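Local coordinates for periplasmic branched-chain amino acid-binding protein (Burkholderia mallei, PDB 3I09), which probably captures branched-chain amino acids or similar small carboxylates in the periplasm for an ABC transporter, and here holds acetoacetic acid, at residues Ser86-Ala91 / Pro115-Tyr120; Thr107-Gln112 / Asp326-His331; Tyr122-Leu127 / Gly153-Lys158; Ala126-Thr131 / Ala161-Ala166. All blocks are in the same frame, centred on the assembly; numbering follows the deposited sequence. Where two conformers were deposited one is given.

Contact 1 of 4, residues Ser86-Ala91 / Pro115-Tyr120; sequences SMNQVA and PYTVHY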
loop_
_atom_site.group_PDB
_atom_site.type_symbol
_atom_site.label_atom_id
_atom_site.label_comp_id
_atom_site.label_asym_id
_atom_site.label_seq_id
_atom_site.Cartn_x
_atom_site.Cartn_y
_atom_site.Cartn_z
ATOM N N SER A 86 -4.768 10.931 9.438
ATOM C CA SER A 86 -5.374 11.308 10.727
ATOM C C SER A 86 -4.710 10.547 11.874
ATOM O O SER A 86 -4.374 11.147 12.920
ATOM C CB SER A 86 -6.911 11.145 10.707
ATOM O OG SER A 86 -7.325 9.789 10.644
HETATM N N MSE A 87 -4.448 9.260 11.673
HETATM C CA MSE A 87 -3.725 8.470 12.666
HETATM C C MSE A 87 -2.291 8.918 12.884
HETATM O O MSE A 87 -1.797 8.929 14.026
HETATM C CB MSE A 87 -3.767 6.975 12.276
HETATM C CG MSE A 87 -5.153 6.408 12.473
HETATM SE SE MSE A 87 -5.243 4.462 12.161
HETATM C CE MSE A 87 -4.839 4.407 10.346
ATOM N N ASN A 88 -1.626 9.257 11.795
ATOM C CA ASN A 88 -0.240 9.771 11.840
ATOM C C ASN A 88 -0.102 10.962 12.777
ATOM O O ASN A 88 0.878 11.047 13.527
ATOM C CB ASN A 88 0.156 10.180 10.431
ATOM C CG ASN A 88 1.635 10.427 10.272
ATOM O OD1 ASN A 88 2.461 9.580 10.597
ATOM N ND2 ASN A 88 1.971 11.606 9.713
ATOM N N GLN A 89 -1.042 11.896 12.678
ATOM C CA GLN A 89 -1.031 13.060 13.545
ATOM C C GLN A 89 -1.166 12.685 15.025
ATOM O O GLN A 89 -0.418 13.194 15.857
ATOM C CB GLN A 89 -2.127 14.027 13.163
ATOM C CG GLN A 89 -2.089 15.247 14.035
ATOM C CD GLN A 89 -2.777 16.424 13.427
ATOM O OE1 GLN A 89 -2.208 17.120 12.572
ATOM N NE2 GLN A 89 -3.996 16.689 13.878
ATOM N N VAL A 90 -2.085 11.764 15.333
ATOM C CA VAL A 90 -2.259 11.291 16.699
ATOM C C VAL A 90 -1.006 10.585 17.207
ATOM O O VAL A 90 -0.522 10.881 18.291
ATOM C CB VAL A 90 -3.458 10.339 16.817
ATOM C CG1 VAL A 90 -3.555 9.812 18.231
ATOM C CG2 VAL A 90 -4.762 11.068 16.383
ATOM N N ALA A 91 -0.440 9.697 16.403
ATOM C CA ALA A 91 0.805 9.019 16.792
ATOM C C ALA A 91 1.955 9.993 17.032
ATOM O O ALA A 91 2.696 9.843 17.994
ATOM C CB ALA A 91 1.227 7.970 15.724
ATOM N N PRO A 115 8.875 11.642 13.361
ATOM C CA PRO A 115 9.883 10.772 13.909
ATOM C C PRO A 115 9.368 9.436 14.421
ATOM O O PRO A 115 10.187 8.616 14.807
ATOM C CB PRO A 115 10.425 11.558 15.108
ATOM C CG PRO A 115 9.846 12.894 15.014
ATOM C CD PRO A 115 8.556 12.734 14.296
ATOM N N TYR A 116 8.049 9.231 14.386
ATOM C CA TYR A 116 7.421 8.023 14.896
ATOM C C TYR A 116 6.710 7.193 13.835
ATOM O O TYR A 116 5.988 6.252 14.195
ATOM C CB TYR A 116 6.430 8.411 16.020
ATOM C CG TYR A 116 7.159 9.073 17.165
ATOM C CD1 TYR A 116 7.840 8.310 18.109
ATOM C CD2 TYR A 116 7.271 10.443 17.238
ATOM C CE1 TYR A 116 8.571 8.904 19.125
ATOM C CE2 TYR A 116 7.994 11.042 18.271
ATOM C CZ TYR A 116 8.643 10.268 19.189
ATOM O OH TYR A 116 9.367 10.871 20.197
ATOM N N THR A 117 6.919 7.523 12.551
ATOM C CA THR A 117 6.166 6.927 11.449
ATOM C C THR A 117 7.057 6.051 10.594
ATOM O O THR A 117 8.168 6.447 10.257
ATOM C CB THR A 117 5.576 8.029 10.596
ATOM O OG1 THR A 117 4.733 8.855 11.429
ATOM C CG2 THR A 117 4.783 7.440 9.379
ATOM N N VAL A 118 6.570 4.866 10.255
ATOM C CA VAL A 118 7.210 4.023 9.285
ATOM C C VAL A 118 6.194 3.763 8.173
ATOM O O VAL A 118 5.059 3.371 8.469
ATOM C CB VAL A 118 7.649 2.695 9.912
ATOM C CG1 VAL A 118 8.262 1.760 8.847
ATOM C CG2 VAL A 118 8.640 2.981 11.040
ATOM N N HIS A 119 6.619 3.942 6.913
ATOM C CA HIS A 119 5.769 3.641 5.763
ATOM C C HIS A 119 6.368 2.404 5.111
ATOM O O HIS A 119 7.432 2.445 4.503
ATOM C CB HIS A 119 5.658 4.846 4.814
ATOM C CG HIS A 119 4.414 4.825 3.950
ATOM N ND1 HIS A 119 4.197 5.746 2.950
ATOM C CD2 HIS A 119 3.300 4.056 3.994
ATOM C CE1 HIS A 119 3.039 5.498 2.365
ATOM N NE2 HIS A 119 2.466 4.481 2.980
ATOM N N TYR A 120 5.685 1.275 5.298
ATOM C CA TYR A 120 6.346 -0.008 5.206
ATOM C C TYR A 120 6.351 -0.691 3.836
ATOM O O TYR A 120 7.361 -1.326 3.482
ATOM C CB TYR A 120 5.793 -0.984 6.243
ATOM C CG TYR A 120 6.695 -2.174 6.550
ATOM C CD1 TYR A 120 7.674 -2.092 7.540
ATOM C CD2 TYR A 120 6.491 -3.421 5.921
ATOM C CE1 TYR A 120 8.462 -3.197 7.870
ATOM C CE2 TYR A 120 7.299 -4.532 6.229
ATOM C CZ TYR A 120 8.266 -4.414 7.227
ATOM O OH TYR A 120 9.084 -5.471 7.557
#
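Asn-88, on the helix 81-94, reaches across to Thr-117 at the start of the short edge strand 117-119, and one hydrogen bond joins these two closest residues. Thr-117 OG1 donates to Asn-88 OD1 over 2.5 Å, a short bond that lies in the plane of the amide with a C=O...O angle of 153°. The methyl CG2 of Thr-117 sits 3.4 Å from the same OD1, so the carbonyl oxygen faces the fork of the threonine. With CG anti to the backbone N (chi1 -167°), Asn-88 leaves the helix roughly at right angles to the threonine side chain. Its other end is fixed as well: ND2 binds the backbone O of Gln-112, and Thr-117 OG1 also pairs with Thr-114 OG1. The other end of the interface is looser. Ala-91 O comes no nearer to Tyr-116 than 4.5 Å, at CB, and the phenol turns away from the helix to bind Asp-303, while Tyr-98 of strand 97-100 touches both Asn-88 and Ala-91. This joins a helix to the outermost strand of the six-stranded sheet in one Rossmann-like lobe. The bonded groups are buried and uncharged and satisfy one another; with amide and hydroxyl each held by two bonds, rotation of the amide is probably limited.

Contact 2 of 4, residues Thr107-Gln112 / Asp326-His331; sequences TLTNEQ and DGSMIH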
loop_
_atom_site.group_PDB
_atom_site.type_symbol
_atom_site.label_atom_id
_atom_site.label_comp_id
_atom_site.label_asym_id
_atom_site.label_seq_id
_atom_site.Cartn_x
_atom_site.Cartn_y
_atom_site.Cartn_z
ATOM N N THR A 107 2.741 11.592 1.233
ATOM C CA THR A 107 2.628 12.623 2.246
ATOM C C THR A 107 3.160 12.149 3.619
ATOM O O THR A 107 3.710 12.915 4.423
ATOM C CB THR A 107 1.114 13.019 2.403
ATOM O OG1 THR A 107 0.519 13.128 1.108
ATOM C CG2 THR A 107 1.005 14.293 3.098
ATOM N N LEU A 108 2.944 10.870 3.899
ATOM C CA LEU A 108 3.328 10.263 5.151
ATOM C C LEU A 108 4.825 10.341 5.464
ATOM O O LEU A 108 5.185 10.264 6.619
ATOM C CB LEU A 108 2.884 8.789 5.178
ATOM C CG LEU A 108 1.403 8.597 5.443
ATOM C CD1 LEU A 108 1.018 7.164 4.962
ATOM C CD2 LEU A 108 1.008 8.833 6.983
ATOM N N THR A 109 5.667 10.474 4.428
ATOM C CA THR A 109 7.113 10.576 4.613
ATOM C C THR A 109 7.670 11.861 4.008
ATOM O O THR A 109 8.848 11.989 3.760
ATOM C CB THR A 109 7.818 9.352 4.009
ATOM O OG1 THR A 109 7.504 9.267 2.620
ATOM C CG2 THR A 109 7.355 8.040 4.750
ATOM N N ASN A 110 6.782 12.826 3.796
ATOM C CA ASN A 110 7.114 14.061 3.131
ATOM C C ASN A 110 6.518 15.213 3.928
ATOM O O ASN A 110 7.004 15.459 5.035
ATOM C CB ASN A 110 6.691 13.993 1.664
ATOM C CG ASN A 110 7.726 13.295 0.823
ATOM O OD1 ASN A 110 8.824 13.860 0.569
ATOM N ND2 ASN A 110 7.430 12.058 0.421
ATOM N N GLU A 111 5.464 15.858 3.433
ATOM C CA GLU A 111 4.889 17.013 4.137
ATOM C C GLU A 111 4.454 16.692 5.569
ATOM O O GLU A 111 4.449 17.587 6.416
ATOM C CB GLU A 111 3.710 17.605 3.362
ATOM C CG GLU A 111 4.081 18.283 2.045
ATOM C CD GLU A 111 4.218 17.338 0.867
ATOM O OE1 GLU A 111 4.024 16.098 1.032
ATOM O OE2 GLU A 111 4.490 17.859 -0.246
ATOM N N GLN A 112 4.043 15.447 5.822
ATOM C CA GLN A 112 3.574 15.040 7.138
ATOM C C GLN A 112 4.451 13.973 7.777
ATOM O O GLN A 112 3.978 13.171 8.591
ATOM C CB GLN A 112 2.101 14.623 7.060
ATOM C CG GLN A 112 1.239 15.827 6.631
ATOM C CD GLN A 112 -0.259 15.551 6.521
ATOM O OE1 GLN A 112 -0.912 15.952 5.531
ATOM N NE2 GLN A 112 -0.821 14.923 7.524
ATOM N N ASP A 326 13.320 9.444 6.796
ATOM C CA ASP A 326 11.963 9.973 6.528
ATOM C C ASP A 326 10.850 9.014 6.902
ATOM O O ASP A 326 9.669 9.359 6.790
ATOM C CB ASP A 326 11.801 10.454 5.067
ATOM C CG ASP A 326 11.876 9.336 4.011
ATOM O OD1 ASP A 326 12.075 8.147 4.338
ATOM O OD2 ASP A 326 11.759 9.671 2.802
ATOM N N GLY A 327 11.240 7.808 7.321
ATOM C CA GLY A 327 10.293 6.772 7.718
ATOM C C GLY A 327 10.008 5.708 6.669
ATOM O O GLY A 327 9.339 4.733 6.964
ATOM N N SER A 328 10.445 5.887 5.431
ATOM C CA SER A 328 10.194 4.878 4.429
ATOM C C SER A 328 11.023 3.626 4.677
ATOM O O SER A 328 12.217 3.712 4.908
ATOM C CB SER A 328 10.515 5.383 3.023
ATOM O OG SER A 328 9.543 6.322 2.633
HETATM N N MSE A 329 10.380 2.472 4.580
HETATM C CA MSE A 329 11.101 1.196 4.490
HETATM C C MSE A 329 11.520 1.005 3.050
HETATM O O MSE A 329 10.677 0.831 2.169
HETATM C CB MSE A 329 10.219 0.017 4.987
HETATM C CG MSE A 329 11.052 -1.198 5.484
HETATM SE SE MSE A 329 11.657 -2.255 4.012
HETATM C CE MSE A 329 10.093 -3.416 3.853
ATOM N N ILE A 330 12.842 1.071 2.803
ATOM C CA ILE A 330 13.418 0.953 1.479
ATOM C C ILE A 330 13.633 -0.511 1.108
ATOM O O ILE A 330 14.346 -1.260 1.801
ATOM C CB ILE A 330 14.746 1.766 1.399
ATOM C CG1 ILE A 330 14.509 3.229 1.823
ATOM C CG2 ILE A 330 15.299 1.702 -0.030
ATOM C CD1 ILE A 330 13.517 3.993 0.950
ATOM N N HIS A 331 12.959 -0.931 0.046
ATOM C CA HIS A 331 13.008 -2.281 -0.471
ATOM C C HIS A 331 12.689 -2.242 -1.973
ATOM O O HIS A 331 11.970 -1.341 -2.459
ATOM C CB HIS A 331 12.043 -3.215 0.301
ATOM C CG HIS A 331 10.596 -2.754 0.319
ATOM N ND1 HIS A 331 10.193 -1.548 0.864
ATOM C CD2 HIS A 331 9.467 -3.358 -0.117
ATOM C CE1 HIS A 331 8.887 -1.407 0.703
ATOM N NE2 HIS A 331 8.416 -2.505 0.143
HETATM O O HOH W 1 7.477 9.803 8.455
HETATM O O HOH W 2 10.956 11.907 1.614
HETATM O O HOH W 3 9.772 8.652 1.448
#
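Thr-109 packs against Asp-326 O and the backbone of Gly-327 where a loop after strand 97-100 passes the turn leading into strand 329-338. Ahead of it, Thr-107 O turns the loop by accepting from both Asn-110 N and Gln-112 N. Leu-108 offers its carbonyl: water 1 lies 3.0 Å from Leu-108 O and bridges to Asp-326 O, while the leucine side chain packs toward helix 81-94 and His-119. Thr-109 makes the direct contact. Its CB stands 3.3 Å from Asp-326 O, and its methyl CG2 lies 3.5 Å from Ser-328 OG. A chi1 of 59° puts OG1 between the backbone N and carbonyl carbon, where it meets water 3 at 2.6 Å; that water also binds Asp-326 OD2 and Ser-328 OG. Water 2 lies 2.7 Å from Asp-326 OD2 and also donates to Thr-109 O. Asn-110 starts away from the facing turn, and its amide binds Arg-370 N through OD1; Glu-111 forms a salt bridge with Arg-370. Opposite, an Asx turn has Ser-328 N donating to Asp-326 OD1 over 3.0 Å from above the carboxylate plane, and Arg-324, salt-bridged to that oxygen, probably eases the charge of this buried carboxylate. With no direct hydrogen bond across the segments, their polar pairing runs through waters, alongside threonine packing.

Contact 3 of 4, residues Tyr122-Leu127 / Gly153-Lys158; sequences YDTMAL and GKALEK. With AAE (acetoacetic acid), chain C.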
loop_
_atom_site.group_PDB
_atom_site.type_symbol
_atom_site.label_atom_id
_atom_site.label_comp_id
_atom_site.label_asym_id
_atom_site.label_seq_id
_atom_site.Cartn_x
_atom_site.Cartn_y
_atom_site.Cartn_z
ATOM N N TYR A 122 4.635 0.290 0.364
ATOM C CA TYR A 122 4.649 0.984 -0.931
ATOM C C TYR A 122 4.252 2.435 -0.682
ATOM O O TYR A 122 3.754 2.754 0.374
ATOM C CB TYR A 122 3.687 0.372 -1.945
ATOM C CG TYR A 122 2.253 0.665 -1.669
ATOM C CD1 TYR A 122 1.609 0.100 -0.571
ATOM C CD2 TYR A 122 1.562 1.629 -2.399
ATOM C CE1 TYR A 122 0.266 0.423 -0.266
ATOM C CE2 TYR A 122 0.211 1.924 -2.129
ATOM C CZ TYR A 122 -0.414 1.350 -1.055
ATOM O OH TYR A 122 -1.733 1.676 -0.782
ATOM N N ASP A 123 4.478 3.303 -1.653
ATOM C CA ASP A 123 3.833 4.622 -1.629
ATOM C C ASP A 123 3.565 5.102 -3.031
ATOM O O ASP A 123 3.923 4.454 -4.026
ATOM C CB ASP A 123 4.586 5.684 -0.777
ATOM C CG ASP A 123 5.937 6.095 -1.339
ATOM O OD1 ASP A 123 6.119 6.104 -2.566
ATOM O OD2 ASP A 123 6.817 6.427 -0.493
ATOM N N THR A 124 2.891 6.230 -3.122
ATOM C CA THR A 124 2.500 6.764 -4.434
ATOM C C THR A 124 3.652 7.246 -5.298
ATOM O O THR A 124 3.536 7.254 -6.529
ATOM C CB THR A 124 1.490 7.901 -4.259
ATOM O OG1 THR A 124 2.012 8.870 -3.347
ATOM C CG2 THR A 124 0.191 7.348 -3.713
HETATM N N MSE A 125 4.777 7.637 -4.700
HETATM C CA MSE A 125 5.968 7.952 -5.504
HETATM C C MSE A 125 6.503 6.682 -6.208
HETATM O O MSE A 125 6.821 6.725 -7.377
HETATM C CB MSE A 125 7.037 8.599 -4.616
HETATM C CG MSE A 125 8.309 8.875 -5.286
HETATM SE SE MSE A 125 8.015 10.310 -6.620
HETATM C CE MSE A 125 8.005 11.786 -5.384
ATOM N N ALA A 126 6.604 5.556 -5.500
ATOM C CA ALA A 126 7.050 4.313 -6.113
ATOM C C ALA A 126 6.098 3.856 -7.209
ATOM O O ALA A 126 6.570 3.384 -8.246
ATOM C CB ALA A 126 7.222 3.188 -5.071
ATOM N N LEU A 127 4.783 3.990 -6.993
ATOM C CA LEU A 127 3.790 3.659 -8.040
ATOM C C LEU A 127 4.010 4.458 -9.308
ATOM O O LEU A 127 4.051 3.906 -10.419
ATOM C CB LEU A 127 2.345 3.812 -7.543
ATOM C CG LEU A 127 1.933 2.940 -6.349
ATOM C CD1 LEU A 127 0.531 3.271 -5.861
ATOM C CD2 LEU A 127 2.098 1.408 -6.653
ATOM N N GLY A 153 -5.926 9.641 -3.954
ATOM C CA GLY A 153 -6.036 9.979 -5.366
ATOM C C GLY A 153 -5.220 11.196 -5.716
ATOM O O GLY A 153 -4.486 11.206 -6.716
ATOM N N LYS A 154 -5.343 12.235 -4.890
ATOM C CA LYS A 154 -4.661 13.498 -5.133
ATOM C C LYS A 154 -3.137 13.328 -5.139
ATOM O O LYS A 154 -2.448 13.851 -6.022
ATOM C CB LYS A 154 -5.094 14.548 -4.100
ATOM C CG LYS A 154 -6.576 14.898 -4.200
ATOM C CD LYS A 154 -7.002 15.989 -3.208
ATOM C CE LYS A 154 -8.496 15.908 -2.898
ATOM N NZ LYS A 154 -8.905 16.865 -1.824
ATOM N N ALA A 155 -2.620 12.587 -4.173
ATOM C CA ALA A 155 -1.185 12.333 -4.091
ATOM C C ALA A 155 -0.711 11.532 -5.298
ATOM O O ALA A 155 0.321 11.865 -5.890
ATOM C CB ALA A 155 -0.818 11.611 -2.816
ATOM N N LEU A 156 -1.498 10.544 -5.710
ATOM C CA LEU A 156 -1.046 9.630 -6.757
ATOM C C LEU A 156 -1.102 10.345 -8.080
ATOM O O LEU A 156 -0.199 10.196 -8.878
ATOM C CB LEU A 156 -1.878 8.347 -6.797
ATOM C CG LEU A 156 -1.564 7.293 -7.872
ATOM C CD1 LEU A 156 -0.072 6.834 -7.849
ATOM C CD2 LEU A 156 -2.472 6.101 -7.625
ATOM N N GLU A 157 -2.151 11.132 -8.301
ATOM C CA GLU A 157 -2.250 11.931 -9.518
ATOM C C GLU A 157 -1.069 12.903 -9.595
ATOM O O GLU A 157 -0.464 13.078 -10.651
ATOM C CB GLU A 157 -3.591 12.693 -9.585
ATOM C CG GLU A 157 -3.708 13.630 -10.809
ATOM C CD GLU A 157 -4.964 14.508 -10.816
ATOM O OE1 GLU A 157 -6.071 14.032 -10.478
ATOM O OE2 GLU A 157 -4.850 15.685 -11.203
ATOM N N LYS A 158 -0.739 13.549 -8.486
ATOM C CA LYS A 158 0.380 14.500 -8.527
ATOM C C LYS A 158 1.731 13.823 -8.818
ATOM O O LYS A 158 2.474 14.290 -9.684
ATOM C CB LYS A 158 0.461 15.338 -7.243
ATOM C CG LYS A 158 1.709 16.199 -7.076
ATOM C CD LYS A 158 1.768 17.327 -8.050
ATOM C CE LYS A 158 2.618 18.505 -7.506
ATOM N NZ LYS A 158 4.020 18.095 -7.153
HETATM O O1 AAE C . -3.850 4.930 0.324
HETATM C C2 AAE C . -4.977 4.571 -0.061
HETATM O O3 AAE C . -6.020 5.191 0.246
HETATM C C4 AAE C . -5.073 3.370 -0.986
HETATM C C5 AAE C . -5.287 2.099 -0.213
HETATM O O8 AAE C . -5.142 2.057 1.032
HETATM C C9 AAE C . -5.517 0.874 -1.049
#
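Thr-124 lays its methyl over the base of Leu-156, with CG2 3.8 Å from Leu-156 CB and 4.0 Å from its CA. The two side chains cross at a slant, and CB of the threonine also nears the leucine's CD1. Its chi1 of 53° aims OG1 between the backbone N and carbonyl carbon, beside Ala-155 CB at 4.0 Å. There the hydroxyl has polar partners of its own, Asn-159 OD1 further along the same facing helix and Asp-106 N. One turn on, Leu-127 presents CB to Leu-156 CD1 at 3.9 Å. Leu-156, with CG anti to its backbone N (chi1 178°), swings that methyl back toward the other helix, where it touches both Leu-127 CB and Thr-124 O. The pair joins the first turn of helix 124-137 to the first half of helix 151-166. The chain has just crossed from the lobe that contains strand 117-119 to the lobe built on the parallel sheet that includes strand 142-148, and two-lobed binding proteins of this type typically close on ligand between such lobes. Asp-123 caps the new helix: OD1 takes the hydrogen of Ala-126 N over 3.0 Å, met nearly head-on along its C-O bond. The preceding Tyr-122 belongs to the ligand pocket. Its OH, hydrogen-bonded to Gly-102 O, stands 3.6 Å from C5 of the acetoacetic acid, which is itself gripped by Ser-81, Tyr-150 and the backbone N-H groups of Asn-80 and Gly-104. Phe-152, at the start of helix 151-166, also lines the pocket and touches Thr-124.

Contact 4 of 4, residues Ala126-Thr131 / Ala161-Ala166; sequences ALAKGT and ADVVKA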
loop_
_atom_site.group_PDB
_atom_site.type_symbol
_atom_site.label_atom_id
_atom_site.label_comp_id
_atom_site.label_asym_id
_atom_site.label_seq_id
_atom_site.Cartn_x
_atom_site.Cartn_y
_atom_site.Cartn_z
ATOM N N ALA A 126 6.604 5.556 -5.500
ATOM C CA ALA A 126 7.050 4.313 -6.113
ATOM C C ALA A 126 6.098 3.856 -7.209
ATOM O O ALA A 126 6.570 3.384 -8.246
ATOM C CB ALA A 126 7.222 3.188 -5.071
ATOM N N LEU A 127 4.783 3.990 -6.993
ATOM C CA LEU A 127 3.790 3.659 -8.040
ATOM C C LEU A 127 4.010 4.458 -9.308
ATOM O O LEU A 127 4.051 3.906 -10.419
ATOM C CB LEU A 127 2.345 3.812 -7.543
ATOM C CG LEU A 127 1.933 2.940 -6.349
ATOM C CD1 LEU A 127 0.531 3.271 -5.861
ATOM C CD2 LEU A 127 2.098 1.408 -6.653
ATOM N N ALA A 128 4.167 5.768 -9.124
ATOM C CA ALA A 128 4.377 6.696 -10.221
ATOM C C ALA A 128 5.669 6.411 -10.975
ATOM O O ALA A 128 5.690 6.354 -12.206
ATOM C CB ALA A 128 4.392 8.119 -9.669
ATOM N N LYS A 129 6.754 6.262 -10.232
ATOM C CA LYS A 129 8.043 5.985 -10.817
ATOM C C LYS A 129 8.078 4.634 -11.516
ATOM O O LYS A 129 8.757 4.495 -12.526
ATOM C CB LYS A 129 9.142 6.082 -9.762
ATOM C CG LYS A 129 9.400 7.561 -9.330
ATOM C CD LYS A 129 10.357 7.665 -8.115
ATOM C CE LYS A 129 11.856 7.488 -8.484
ATOM N NZ LYS A 129 12.789 7.846 -7.304
ATOM N N GLY A 130 7.346 3.650 -11.023
ATOM C CA GLY A 130 7.300 2.378 -11.703
ATOM C C GLY A 130 6.461 2.386 -12.971
ATOM O O GLY A 130 6.969 2.371 -14.122
ATOM N N THR A 131 5.168 2.428 -12.750
ATOM C CA THR A 131 4.160 2.301 -13.796
ATOM C C THR A 131 4.113 3.524 -14.700
ATOM O O THR A 131 4.068 3.397 -15.934
ATOM C CB THR A 131 2.798 2.057 -13.160
ATOM O OG1 THR A 131 2.893 0.843 -12.383
ATOM C CG2 THR A 131 1.711 1.903 -14.228
ATOM N N ALA A 161 1.559 12.562 -12.552
ATOM C CA ALA A 161 1.651 13.697 -13.473
ATOM C C ALA A 161 3.078 14.233 -13.562
ATOM O O ALA A 161 3.580 14.558 -14.670
ATOM C CB ALA A 161 0.669 14.834 -13.098
ATOM N N ASP A 162 3.725 14.351 -12.416
ATOM C CA ASP A 162 5.125 14.818 -12.374
ATOM C C ASP A 162 6.056 13.880 -13.143
ATOM O O ASP A 162 6.903 14.352 -13.919
ATOM C CB ASP A 162 5.627 14.978 -10.949
ATOM C CG ASP A 162 5.014 16.184 -10.223
ATOM O OD1 ASP A 162 4.416 17.091 -10.869
ATOM O OD2 ASP A 162 5.123 16.211 -8.982
ATOM N N VAL A 163 5.893 12.563 -12.974
ATOM C CA VAL A 163 6.699 11.582 -13.737
ATOM C C VAL A 163 6.444 11.652 -15.235
ATOM O O VAL A 163 7.401 11.690 -16.039
ATOM C CB VAL A 163 6.490 10.152 -13.205
ATOM C CG1 VAL A 163 7.129 9.094 -14.125
ATOM C CG2 VAL A 163 7.040 10.051 -11.824
ATOM N N VAL A 164 5.163 11.706 -15.618
ATOM C CA VAL A 164 4.789 11.841 -17.016
ATOM C C VAL A 164 5.473 13.057 -17.658
ATOM O O VAL A 164 6.122 12.948 -18.720
ATOM C CB VAL A 164 3.241 11.893 -17.205
ATOM C CG1 VAL A 164 2.871 12.308 -18.670
ATOM C CG2 VAL A 164 2.631 10.521 -16.865
ATOM N N LYS A 165 5.356 14.206 -17.011
ATOM C CA LYS A 165 5.965 15.428 -17.536
ATOM C C LYS A 165 7.497 15.358 -17.570
ATOM O O LYS A 165 8.115 15.765 -18.554
ATOM C CB LYS A 165 5.474 16.645 -16.764
ATOM C CG LYS A 165 3.984 16.943 -16.941
ATOM C CD LYS A 165 3.494 17.951 -15.884
ATOM C CE LYS A 165 1.975 18.044 -15.816
ATOM N NZ LYS A 165 1.500 18.842 -14.613
ATOM N N ALA A 166 8.110 14.838 -16.514
ATOM C CA ALA A 166 9.559 14.649 -16.468
ATOM C C ALA A 166 10.088 13.777 -17.609
ATOM O O ALA A 166 11.230 13.943 -18.015
ATOM C CB ALA A 166 9.969 14.033 -15.161
#
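Val-163 is the residue of 161-166 that meets 126-131, and it does so at Ala-128 and Lys-129. Ahead of it, Ala-161 faces the other way, onto Phe-145 of the sheet, and Asp-162 keeps to its own helix through a salt bridge with Lys-158. Val-163 then points toward 126-131. Its chi1 of 170° places both methyls in contact: CG1 lies 3.6 Å from the carbonyl oxygen, Ala-128 O, and CG2 packs 3.9 Å from the methyl, Ala-128 CB. Val-163 CG2 also reaches the start of the Lys-129 chain, 4.2 Å from CG. The rest of that lysine extends outward from the helix, and NZ binds Phe-363 O, so the amine belongs to another seam. The small Ala-128 side chain is consistent with the close approach here, the CA atoms of Ala-128 and Val-163 being 6.5 Å apart. Helix 124-137 opens into a wider pi-type turn at 128-131, and the contact falls at the start of this turn. Val-164, next in line, leans on Val-136 of helix 124-137 and on Trp-143. Helices packed side by side on a parallel sheet are typical of an alpha/beta lobe of the Rossmann-like kind, here the second lobe of a type I periplasmic binding protein.

How the contacts relate
All four contacts are buried, but they differ in chemistry and place. Contacts 3 and 4 run along one helix pair, 124-137 with 151-166, and share Ala-126 and Leu-127; both are apolar, contact 3 lying at the ligand pocket and contact 4 further from it. Contacts 1 and 2 sit about 10 Å apart, centre to centre, in and beside the other lobe, and a probable backbone hydrogen bond from His-119 N to Gly-327 O links them. Contact 1 has a direct hydrogen bond, whereas contact 2 combines threonine packing with water bridges. Contacts 2 and 3 touch loosely at Asp-123, where the chain passes between lobes.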